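Local coordinates for protein polycyclic ketone monooxygenase (Myceliophthora thermophila, PDB 5MQ6) that catalyses Baeyer-Villiger oxidation of ketones, polycyclic ones in particular, inserting one oxygen atom beside the carbonyl to give esters or lactones with FAD as cofactor, at residues Leu545-Glu550 / Ser632-Leu637. Sequence-based numbering, arbitrary orientation.
With FAD (flavin-adenine dinucleotide), chain B.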
loop_
_atom_site.group_PDB
_atom_site.type_symbol
_atom_site.label_atom_id
_atom_site.label_comp_id
_atom_site.label_asym_id
_atom_site.label_seq_id
_atom_site.Cartn_x
_atom_site.Cartn_y
_atom_site.Cartn_z
ATOM N N LEU A 545 5.901 -2.905 -8.279
ATOM C CA LEU A 545 6.197 -1.639 -8.931
ATOM C C LEU A 545 7.300 -1.785 -9.931
ATOM O O LEU A 545 7.206 -1.169 -10.983
ATOM C CB LEU A 545 6.599 -0.550 -7.941
ATOM C CG LEU A 545 5.530 -0.043 -6.984
ATOM C CD1 LEU A 545 6.129 0.907 -5.938
ATOM C CD2 LEU A 545 4.512 0.723 -7.791
ATOM N N ASP A 546 8.331 -2.574 -9.595
ATOM C CA ASP A 546 9.422 -2.921 -10.515
ATOM C C ASP A 546 8.829 -3.526 -11.796
ATOM O O ASP A 546 8.938 -2.939 -12.915
ATOM C CB ASP A 546 10.371 -3.904 -9.815
ATOM C CG ASP A 546 11.498 -4.419 -10.714
ATOM O OD1 ASP A 546 11.640 -3.972 -11.880
ATOM O OD2 ASP A 546 12.289 -5.296 -10.260
ATOM N N VAL A 547 8.084 -4.593 -11.609
ATOM C CA VAL A 547 7.459 -5.310 -12.743
ATOM C C VAL A 547 6.566 -4.393 -13.559
ATOM O O VAL A 547 6.674 -4.335 -14.807
ATOM C CB VAL A 547 6.740 -6.588 -12.314
ATOM C CG1 VAL A 547 5.888 -7.169 -13.452
ATOM C CG2 VAL A 547 7.759 -7.594 -11.753
ATOM N N GLY A 548 5.718 -3.655 -12.854
ATOM C CA GLY A 548 4.708 -2.893 -13.537
ATOM C C GLY A 548 5.256 -1.658 -14.268
ATOM O O GLY A 548 4.863 -1.418 -15.405
ATOM N N THR A 549 6.108 -0.892 -13.619
ATOM C CA THR A 549 6.724 0.259 -14.262
ATOM C C THR A 549 7.557 -0.140 -15.489
ATOM O O THR A 549 7.432 0.516 -16.554
ATOM C CB THR A 549 7.540 1.170 -13.297
ATOM O OG1 THR A 549 8.623 0.463 -12.783
ATOM C CG2 THR A 549 6.630 1.811 -12.160
ATOM N N GLU A 550 8.313 -1.249 -15.370
ATOM C CA GLU A 550 9.054 -1.801 -16.517
ATOM C C GLU A 550 8.134 -2.178 -17.679
ATOM O O GLU A 550 8.442 -1.862 -18.830
ATOM C CB GLU A 550 9.793 -3.050 -16.167
ATOM C CG GLU A 550 10.579 -3.646 -17.348
ATOM C CD GLU A 550 11.324 -4.879 -16.949
ATOM O OE1 GLU A 550 10.714 -5.892 -16.553
ATOM O OE2 GLU A 550 12.541 -4.858 -17.038
ATOM N N SER A 632 4.971 -15.565 -12.281
ATOM C CA SER A 632 4.181 -16.021 -13.436
ATOM C C SER A 632 3.616 -14.827 -14.291
ATOM O O SER A 632 3.778 -14.797 -15.486
ATOM C CB SER A 632 3.040 -16.886 -12.937
ATOM O OG SER A 632 2.222 -17.288 -14.031
ATOM N N TYR A 633 3.005 -13.848 -13.659
ATOM C CA TYR A 633 2.587 -12.622 -14.311
ATOM C C TYR A 633 3.776 -11.917 -15.067
ATOM O O TYR A 633 3.679 -11.539 -16.286
ATOM C CB TYR A 633 1.937 -11.736 -13.239
ATOM C CG TYR A 633 1.576 -10.326 -13.642
ATOM C CD1 TYR A 633 0.672 -10.098 -14.654
ATOM C CD2 TYR A 633 2.143 -9.224 -12.987
ATOM C CE1 TYR A 633 0.271 -8.819 -14.994
ATOM C CE2 TYR A 633 1.803 -7.917 -13.290
ATOM C CZ TYR A 633 0.869 -7.707 -14.326
ATOM O OH TYR A 633 0.503 -6.447 -14.660
ATOM N N MET A 634 4.887 -11.770 -14.336
ATOM C CA MET A 634 6.098 -11.188 -14.913
ATOM C C MET A 634 6.552 -11.871 -16.181
ATOM O O MET A 634 6.915 -11.196 -17.159
ATOM C CB MET A 634 7.239 -11.238 -13.901
ATOM C CG MET A 634 8.577 -10.668 -14.339
ATOM S SD MET A 634 9.812 -10.977 -13.040
ATOM C CE MET A 634 10.076 -12.700 -13.482
ATOM N N LYS A 635 6.662 -13.189 -16.102
ATOM C CA LYS A 635 7.059 -13.991 -17.268
ATOM C C LYS A 635 6.050 -13.786 -18.446
ATOM O O LYS A 635 6.436 -13.657 -19.598
ATOM C CB LYS A 635 7.205 -15.475 -16.882
ATOM C CG LYS A 635 7.233 -16.456 -18.068
ATOM C CD LYS A 635 8.465 -16.329 -18.989
ATOM C CE LYS A 635 9.187 -17.675 -19.210
ATOM N NZ LYS A 635 10.664 -17.496 -19.381
ATOM N N LEU A 636 4.774 -13.775 -18.132
ATOM C CA LEU A 636 3.720 -13.538 -19.128
ATOM C C LEU A 636 3.944 -12.194 -19.855
ATOM O O LEU A 636 3.848 -12.137 -21.037
ATOM C CB LEU A 636 2.344 -13.591 -18.469
ATOM C CG LEU A 636 1.105 -13.373 -19.404
ATOM C CD1 LEU A 636 -0.128 -13.934 -18.756
ATOM C CD2 LEU A 636 0.808 -11.907 -19.594
ATOM N N LEU A 637 4.294 -11.125 -19.105
ATOM C CA LEU A 637 4.553 -9.853 -19.683
ATOM C C LEU A 637 5.774 -9.862 -20.559
ATOM O O LEU A 637 5.759 -9.296 -21.660
ATOM C CB LEU A 637 4.695 -8.745 -18.598
ATOM C CG LEU A 637 3.433 -8.581 -17.722
ATOM C CD1 LEU A 637 3.736 -7.533 -16.677
ATOM C CD2 LEU A 637 2.138 -8.204 -18.416
HETATM P PA FAD B . 3.091 6.165 -2.572
HETATM O O1A FAD B . 1.805 6.106 -1.816
HETATM O O2A FAD B . 4.419 5.925 -1.878
HETATM O O5B FAD B . 3.182 7.603 -3.280
HETATM C C5B FAD B . 2.094 8.099 -3.986
HETATM C C4B FAD B . 2.029 9.598 -3.773
HETATM O O4B FAD B . 1.038 10.100 -4.688
HETATM C C3B FAD B . 1.615 10.060 -2.379
HETATM O O3B FAD B . 2.442 11.115 -1.960
HETATM C C2B FAD B . 0.205 10.545 -2.566
HETATM O O2B FAD B . -0.147 11.558 -1.655
HETATM C C1B FAD B . 0.250 11.034 -3.997
HETATM N N9A FAD B . -1.057 11.145 -4.597
HETATM C C8A FAD B . -2.014 10.175 -4.651
HETATM N N7A FAD B . -3.085 10.687 -5.249
HETATM C C5A FAD B . -2.870 11.973 -5.573
HETATM C C6A FAD B . -3.647 13.019 -6.261
HETATM N N6A FAD B . -4.882 12.892 -6.701
HETATM N N1A FAD B . -2.987 14.135 -6.436
HETATM C C2A FAD B . -1.729 14.346 -5.985
HETATM N N3A FAD B . -0.952 13.492 -5.357
HETATM C C4A FAD B . -1.527 12.273 -5.115
HETATM N N1 FAD B . 5.133 -1.856 1.293
HETATM C C2 FAD B . 6.108 -2.818 1.190
HETATM O O2 FAD B . 6.188 -3.520 0.190
HETATM N N3 FAD B . 6.989 -3.005 2.183
HETATM C C4 FAD B . 6.921 -2.253 3.292
HETATM O O4 FAD B . 7.758 -2.466 4.160
HETATM C C4X FAD B . 5.916 -1.197 3.504
HETATM N N5 FAD B . 5.798 -0.423 4.634
HETATM C C5X FAD B . 4.815 0.510 4.678
HETATM C C6 FAD B . 4.649 1.354 5.881
HETATM C C7 FAD B . 3.548 2.335 5.832
HETATM C C7M FAD B . 3.289 3.255 7.003
HETATM C C8 FAD B . 2.631 2.466 4.663
HETATM C C8M FAD B . 1.492 3.482 4.598
HETATM C C9 FAD B . 2.810 1.652 3.562
HETATM C C9A FAD B . 3.858 0.689 3.529
HETATM N N10 FAD B . 3.974 -0.127 2.391
HETATM C C10 FAD B . 5.017 -1.057 2.356
HETATM C "C1'" FAD B . 3.117 0.040 1.195
HETATM C "C2'" FAD B . 3.714 1.281 0.409
HETATM O "O2'" FAD B . 2.658 2.214 0.141
HETATM C "C3'" FAD B . 4.487 0.912 -0.904
HETATM O "O3'" FAD B . 5.576 0.044 -0.578
HETATM C "C4'" FAD B . 5.178 2.065 -1.671
HETATM O "O4'" FAD B . 5.871 3.076 -0.813
HETATM C "C5'" FAD B . 4.166 2.748 -2.613
HETATM O "O5'" FAD B . 4.939 3.522 -3.583
HETATM P P FAD B . 4.001 4.365 -4.600
HETATM O O1P FAD B . 4.959 5.464 -5.191
HETATM O O2P FAD B . 3.264 3.330 -5.461
HETATM O O3P FAD B . 2.814 5.023 -3.668
#
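Val547 meets Tyr633, Met634 and Leu637, and all three cross-contacts are apolar. Segments 545-550 and 632-637, on helices 541-562 and 630-641, run nearly parallel, their axes 10.6 Å apart at closest and crossing at 17°. Val547 points at the other segment and its two methyls divide the work. Val547 CG1, anti to the backbone N (chi1 169°), lies 3.9 Å from Leu637 CD1. Val547 CG1 is also 4.2 Å from Tyr633 CE2 and approaches the ring obliquely. Val547 CG2 touches Met634 CG at 4.1 Å, the two side chains crossing at about a right angle. Leu637 CD1 also sits 3.7 Å above the plane of the Tyr633 ring, toward its rim, so methyl and ring pack together on their own helix, and Val547 CG1 rests against both. Without the two methyls, as with an alanine here, Met634 and the Tyr633-Leu637 pair would probably lose their partner and a gap would open between the segments.

The polar ends of Tyr633, Asp546 and Glu550 find partners outside the two segments. Tyr633 OH is hydrogen-bonded to His517 O, which ties the ring to a loop. Asp546 forms salt bridges with Arg96 and Arg330, and Glu550 forms one with Arg330. Within helix 541-562, Thr549 OG1 donates to Leu545 O at 2.8 Å. Thr549 N donates to the same oxygen from the opposite face of the carbonyl plane.

On the cofactor side, Leu545 CD2 lies 3.7 Å from FAD O2P. Leu545 and Thr549 also pack on helix 88-99, which starts in a Rossmann-type GxGxxG turn where Gly89 binds FAD. Met634 also packs on helix 328-340. The chemistry implies that van der Waals packing centred on one valine joins the two segments. The strong salt bridges go to helices 88-99 and 328-340, and Glu550 has only a long, weak ion pair with Arg641 of helix 630-641.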